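Local atomic coordinates of N-acetylgalactosaminyltransferase 7 (Homo sapiens, PDB entry 6IWR), a protein that belongs to the polypeptide GalNAc transferase family and joins a GT-A-type glycosyltransferase domain to a ricin-type beta-trefoil lectin domain. Residues A[475-480]-A[555-560]; A[565-570]-A[576-581]. All blocks are in the same frame, centred on the assembly; numbering follows the deposited sequence.

Contact 1: A[475-480]-A[555-560]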
loop_
_atom_site.group_PDB
_atom_site.type_symbol
_atom_site.label_atom_id
_atom_site.label_comp_id
_atom_site.label_asym_id
_atom_site.label_seq_id
_atom_site.Cartn_x
_atom_site.Cartn_y
_atom_site.Cartn_z
ATOM N N GLY A 475 3.128 16.638 -18.916
ATOM C CA GLY A 475 4.017 15.605 -19.407
ATOM C C GLY A 475 5.009 15.132 -18.360
ATOM O O GLY A 475 4.806 15.341 -17.153
ATOM N N GLU A 476 6.067 14.458 -18.816
ATOM C CA GLU A 476 7.234 14.234 -17.977
ATOM C C GLU A 476 7.889 15.574 -17.639
ATOM O O GLU A 476 7.810 16.546 -18.403
ATOM C CB GLU A 476 8.238 13.334 -18.698
ATOM C CG GLU A 476 8.930 14.016 -19.880
ATOM C CD GLU A 476 9.932 13.135 -20.604
ATOM O OE1 GLU A 476 10.646 13.661 -21.484
ATOM O OE2 GLU A 476 10.032 11.931 -20.300
ATOM N N ILE A 477 8.533 15.625 -16.484
ATOM C CA ILE A 477 9.389 16.743 -16.122
ATOM C C ILE A 477 10.813 16.209 -16.151
ATOM O O ILE A 477 11.290 15.592 -15.190
ATOM C CB ILE A 477 9.023 17.348 -14.766
ATOM C CG1 ILE A 477 7.576 17.850 -14.807
ATOM C CG2 ILE A 477 9.958 18.507 -14.449
ATOM C CD1 ILE A 477 7.058 18.419 -13.476
ATOM N N ARG A 478 11.485 16.420 -17.273
ATOM C CA ARG A 478 12.764 15.800 -17.559
ATOM C C ARG A 478 13.883 16.807 -17.363
ATOM O O ARG A 478 13.727 17.991 -17.654
ATOM C CB ARG A 478 12.779 15.258 -18.990
ATOM C CG ARG A 478 14.113 14.710 -19.446
ATOM C CD ARG A 478 14.072 14.458 -20.932
ATOM N NE ARG A 478 13.247 13.293 -21.219
ATOM C CZ ARG A 478 13.711 12.064 -21.445
ATOM N NH1 ARG A 478 12.861 11.067 -21.688
ATOM N NH2 ARG A 478 15.012 11.826 -21.412
ATOM N N GLY A 479 15.017 16.331 -16.858
ATOM C CA GLY A 479 16.180 17.201 -16.719
ATOM C C GLY A 479 16.770 17.530 -18.081
ATOM O O GLY A 479 17.072 16.631 -18.878
ATOM N N PHE A 480 16.919 18.828 -18.360
ATOM C CA PHE A 480 17.331 19.300 -19.680
ATOM C C PHE A 480 18.581 18.571 -20.145
ATOM O O PHE A 480 19.620 18.615 -19.479
ATOM C CB PHE A 480 17.581 20.816 -19.638
ATOM C CG PHE A 480 17.970 21.417 -20.976
ATOM C CD1 PHE A 480 17.069 21.411 -22.046
ATOM C CD2 PHE A 480 19.234 21.998 -21.165
ATOM C CE1 PHE A 480 17.420 21.965 -23.286
ATOM C CE2 PHE A 480 19.601 22.559 -22.412
ATOM C CZ PHE A 480 18.689 22.542 -23.470
ATOM N N HIS A 555 13.399 26.976 -19.607
ATOM C CA HIS A 555 13.612 25.678 -18.964
ATOM C C HIS A 555 13.572 25.803 -17.443
ATOM O O HIS A 555 14.353 25.168 -16.744
ATOM C CB HIS A 555 14.948 25.062 -19.400
ATOM C CG HIS A 555 15.092 24.889 -20.882
ATOM N ND1 HIS A 555 14.288 24.044 -21.617
ATOM C CD2 HIS A 555 15.952 25.446 -21.769
ATOM C CE1 HIS A 555 14.639 24.086 -22.889
ATOM N NE2 HIS A 555 15.651 24.926 -23.008
ATOM N N ARG A 556 12.693 26.643 -16.897
ATOM C CA ARG A 556 12.714 26.937 -15.474
ATOM C C ARG A 556 11.349 26.724 -14.822
ATOM O O ARG A 556 10.310 27.129 -15.356
ATOM C CB ARG A 556 13.193 28.358 -15.207
ATOM C CG ARG A 556 13.166 28.659 -13.736
ATOM C CD ARG A 556 13.385 30.090 -13.476
ATOM N NE ARG A 556 14.732 30.445 -13.872
ATOM C CZ ARG A 556 15.179 31.691 -13.933
ATOM N NH1 ARG A 556 14.365 32.706 -13.628
ATOM N NH2 ARG A 556 16.432 31.919 -14.307
ATOM N N PHE A 557 11.373 26.060 -13.676
ATOM C CA PHE A 557 10.272 25.952 -12.741
ATOM C C PHE A 557 10.649 26.767 -11.519
ATOM O O PHE A 557 11.644 26.464 -10.850
ATOM C CB PHE A 557 10.028 24.498 -12.321
ATOM C CG PHE A 557 9.240 23.705 -13.308
ATOM C CD1 PHE A 557 7.862 23.781 -13.328
ATOM C CD2 PHE A 557 9.876 22.893 -14.230
ATOM C CE1 PHE A 557 7.134 23.058 -14.249
ATOM C CE2 PHE A 557 9.143 22.160 -15.148
ATOM C CZ PHE A 557 7.774 22.247 -15.154
ATOM N N THR A 558 9.871 27.793 -11.221
ATOM C CA THR A 558 10.215 28.664 -10.118
ATOM C C THR A 558 9.108 28.631 -9.070
ATOM O O THR A 558 7.919 28.610 -9.409
ATOM C CB THR A 558 10.524 30.082 -10.623
ATOM O OG1 THR A 558 9.942 31.039 -9.733
ATOM C CG2 THR A 558 10.025 30.290 -12.032
ATOM N N HIS A 559 9.521 28.535 -7.806
ATOM C CA HIS A 559 8.623 28.553 -6.654
ATOM C C HIS A 559 8.267 29.989 -6.320
ATOM O O HIS A 559 9.151 30.818 -6.105
ATOM C CB HIS A 559 9.294 27.901 -5.451
ATOM C CG HIS A 559 8.388 27.682 -4.278
ATOM N ND1 HIS A 559 8.651 28.198 -3.025
ATOM C CD2 HIS A 559 7.249 26.961 -4.156
ATOM C CE1 HIS A 559 7.705 27.814 -2.186
ATOM N NE2 HIS A 559 6.844 27.059 -2.845
ATOM N N ILE A 560 6.981 30.288 -6.261
ATOM C CA ILE A 560 6.583 31.691 -6.248
ATOM C C ILE A 560 6.760 32.325 -4.872
ATOM O O ILE A 560 7.276 33.446 -4.782
ATOM C CB ILE A 560 5.137 31.862 -6.724
ATOM C CG1 ILE A 560 4.986 31.377 -8.170
ATOM C CG2 ILE A 560 4.760 33.306 -6.593
ATOM C CD1 ILE A 560 3.584 31.445 -8.667
#

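Contact 2: A[565-570]-A[576-581]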
loop_
_atom_site.group_PDB
_atom_site.type_symbol
_atom_site.label_atom_id
_atom_site.label_comp_id
_atom_site.label_asym_id
_atom_site.label_seq_id
_atom_site.Cartn_x
_atom_site.Cartn_y
_atom_site.Cartn_z
ATOM N N CYS A 565 14.325 28.193 -7.463
ATOM C CA CYS A 565 14.228 27.390 -8.678
ATOM C C CYS A 565 14.145 25.890 -8.352
ATOM O O CYS A 565 14.747 25.401 -7.395
ATOM C CB CYS A 565 15.444 27.656 -9.575
ATOM S SG CYS A 565 15.377 29.080 -10.649
ATOM N N LEU A 566 13.346 25.161 -9.122
ATOM C CA LEU A 566 13.400 23.713 -8.998
ATOM C C LEU A 566 14.824 23.254 -9.327
ATOM O O LEU A 566 15.429 23.724 -10.292
ATOM C CB LEU A 566 12.353 23.061 -9.914
ATOM C CG LEU A 566 11.978 21.613 -9.546
ATOM C CD1 LEU A 566 11.642 21.519 -8.063
ATOM C CD2 LEU A 566 10.835 21.058 -10.367
ATOM N N ASP A 567 15.392 22.382 -8.497
ATOM C CA ASP A 567 16.775 21.932 -8.682
ATOM C C ASP A 567 16.814 20.428 -8.467
ATOM O O ASP A 567 15.876 19.835 -7.928
ATOM C CB ASP A 567 17.763 22.634 -7.710
ATOM C CG ASP A 567 19.227 22.719 -8.245
ATOM O OD1 ASP A 567 19.614 22.029 -9.232
ATOM O OD2 ASP A 567 19.999 23.518 -7.647
ATOM N N ARG A 568 17.904 19.805 -8.888
ATOM C CA ARG A 568 18.091 18.366 -8.766
ATOM C C ARG A 568 19.546 18.004 -8.503
ATOM O O ARG A 568 20.423 18.780 -8.807
ATOM C CB ARG A 568 17.595 17.661 -10.028
ATOM C CG ARG A 568 18.587 17.651 -11.165
ATOM C CD ARG A 568 17.918 17.322 -12.467
ATOM N NE ARG A 568 18.782 17.644 -13.578
ATOM C CZ ARG A 568 18.554 18.623 -14.430
ATOM N NH1 ARG A 568 17.488 19.374 -14.300
ATOM N NH2 ARG A 568 19.396 18.849 -15.412
ATOM N N SER A 569 19.800 16.830 -7.935
ATOM C CA SER A 569 21.167 16.341 -7.813
ATOM C C SER A 569 21.646 15.351 -8.867
ATOM O O SER A 569 22.784 15.409 -9.284
ATOM C CB SER A 569 21.430 15.758 -6.441
ATOM O OG SER A 569 22.756 15.296 -6.374
ATOM N N GLU A 570 20.787 14.460 -9.313
ATOM C CA GLU A 570 21.174 13.413 -10.263
ATOM C C GLU A 570 21.967 12.274 -9.663
ATOM O O GLU A 570 21.556 11.133 -9.726
ATOM C CB GLU A 570 21.985 13.975 -11.431
ATOM C CG GLU A 570 21.493 15.291 -11.998
ATOM C CD GLU A 570 21.585 15.348 -13.507
ATOM O OE1 GLU A 570 21.908 14.315 -14.111
ATOM O OE2 GLU A 570 21.329 16.412 -14.090
ATOM N N PHE A 576 14.918 19.148 -5.241
ATOM C CA PHE A 576 14.722 20.164 -4.213
ATOM C C PHE A 576 14.588 21.511 -4.905
ATOM O O PHE A 576 14.660 21.601 -6.133
ATOM C CB PHE A 576 15.873 20.140 -3.202
ATOM C CG PHE A 576 17.220 20.202 -3.843
ATOM C CD1 PHE A 576 17.780 21.434 -4.180
ATOM C CD2 PHE A 576 17.926 19.041 -4.146
ATOM C CE1 PHE A 576 19.026 21.520 -4.792
ATOM C CE2 PHE A 576 19.185 19.122 -4.769
ATOM C CZ PHE A 576 19.729 20.367 -5.087
ATOM N N ILE A 577 14.376 22.565 -4.113
ATOM C CA ILE A 577 14.413 23.942 -4.605
ATOM C C ILE A 577 15.566 24.674 -3.928
ATOM O O ILE A 577 15.755 24.568 -2.714
ATOM C CB ILE A 577 13.088 24.699 -4.376
ATOM C CG1 ILE A 577 12.723 24.738 -2.897
ATOM C CG2 ILE A 577 11.959 24.100 -5.165
ATOM C CD1 ILE A 577 11.541 25.631 -2.610
ATOM N N SER A 578 16.337 25.414 -4.714
ATOM C CA SER A 578 17.461 26.183 -4.208
ATOM C C SER A 578 17.452 27.549 -4.889
ATOM O O SER A 578 16.638 27.801 -5.776
ATOM C CB SER A 578 18.768 25.444 -4.451
ATOM O OG SER A 578 18.791 24.997 -5.781
ATOM N N ASN A 579 18.351 28.447 -4.463
ATOM C CA ASN A 579 18.367 29.821 -4.975
ATOM C C ASN A 579 18.695 29.840 -6.461
ATOM O O ASN A 579 19.656 29.203 -6.893
ATOM C CB ASN A 579 19.391 30.653 -4.208
ATOM C CG ASN A 579 18.899 31.049 -2.852
ATOM O OD1 ASN A 579 17.987 31.852 -2.732
ATOM N ND2 ASN A 579 19.487 30.485 -1.816
ATOM N N CYS A 580 17.917 30.576 -7.250
ATOM C CA CYS A 580 18.089 30.487 -8.697
ATOM C C CYS A 580 19.504 30.872 -9.078
ATOM O O CYS A 580 20.023 31.900 -8.636
ATOM C CB CYS A 580 17.085 31.366 -9.453
ATOM S SG CYS A 580 15.360 30.767 -9.490
ATOM N N ASP A 581 20.123 30.034 -9.900
ATOM C CA ASP A 581 21.449 30.268 -10.448
ATOM C C ASP A 581 21.452 29.841 -11.914
ATOM O O ASP A 581 21.202 28.672 -12.228
ATOM C CB ASP A 581 22.501 29.496 -9.652
ATOM C CG ASP A 581 23.905 29.726 -10.167
ATOM O OD1 ASP A 581 24.083 30.204 -11.316
ATOM O OD2 ASP A 581 24.836 29.439 -9.398
#

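Contact 1: A[475-480]-A[555-560]
Ile477 meets Phe557 in the buried part of this contact, while Phe480 and His555 pair at its partly exposed end; the two meetings show how two strands of a beta-trefoil and the residues at their ends can meet through side chains alone. The branch methyl CG2 of Ile477 reaches CE2 of Phe557 at 3.8 Å, approaching the ring obliquely. With CG2 anti to the backbone N (CG1 at chi1 -60°), this methyl is the branch that touches the ring. The pair is packed in on several sides: Trp589, Met591 and Ile486 also pack on Ile477, and Tyr550 stacks on Phe557, which lies against Leu566 as well.

Toward solvent the packing is by flat groups. CE1 of Phe480 lies over one face of the imidazole, near its rim, 3.5 Å from NE2 of His555. The ring centroids are 4.2 Å apart, the planes are inclined by 32°, and the offset toward the rim leaves the rings only partly overlapping. Phe480 holds CG anti to its backbone N (chi1 -178°), which carries the ring out to His555; Lys588 borders both residues. His555 itself belongs to a G1 beta bulge, in which it and Arg556 both face Phe551.

Away from 555-560, the partly exposed Arg478 grips the buried Glu476 side-on. NE lies 2.6 Å from OE1 of Glu476 in a nearly straight salt bridge, and NH1 reaches the other carboxylate oxygen. Asn592 also binds OE1, and the backbone O of Thr482 accepts from NH2 of Arg478.

Across the contact, then, the chemistry is apolar and aromatic, implying cohesion by shape and dispersion, with charge pairing kept along one strand.

Contact 2: A[565-570]-A[576-581]
Ser578 gives its hydroxyl proton to Asp567: OG lies 2.7 Å from OD2, which accepts through its anti lone pair. Four backbone bonds surround this link, two between Cys565 and Ser578 and two between Asp567 and Phe576; one of them runs from N of Asp567 to O of Phe576 at 2.6 Å. Leu566 and Ile577 form the non-hydrogen-bonded pair between them, where CA of Ile577 makes a CA-H...O contact with O of Cys565.

A disulfide joins SG of Cys565, on the paired strand, to SG of Cys580, just past the end of the other, at 2.0 Å, with a torsion of 98° about the sulfur bond. On the face shared with Asp567, Phe576 places CG between its backbone N and carbonyl carbon (chi1 52°), which swings the ring beside the aspartate. CE1 of Phe576 touches CB of Asp567 at 3.4 Å, and O of Asp567 lies over the ring's centre. The other face carries Leu566, whose CD1 meets CG2 of Ile577 at 3.9 Å, the two side chains crossing at about a right angle.

Backbone pairing, a side-chain hydrogen bond and a covalent link thus secure this antiparallel trefoil hairpin, and together probably hold the register of its strands.

How the contacts relate
Followed from the N terminus, the chain lays down strand 476-479 and meets it again at 555-560, so contact 1 closes a long loop of 74 residues without helix. Contact 2 follows in series, closing a short hairpin between 565-568 and 575-578; the loops neither nest nor cross. Strand 556-559 leads directly to strand 565-568, and a probable hydrogen bond from Leu566 N to Phe557 O (2.8 Å) joins the contacts, whose centres are about 10 Å apart. Arg568 supplies a second seam, packing against Gly479 and Phe480. Contact 1 ties strand 476-479 to the later part of the trefoil, and the seam with contact 2 extends the link to the hairpin, with strand 589-592 bordering both.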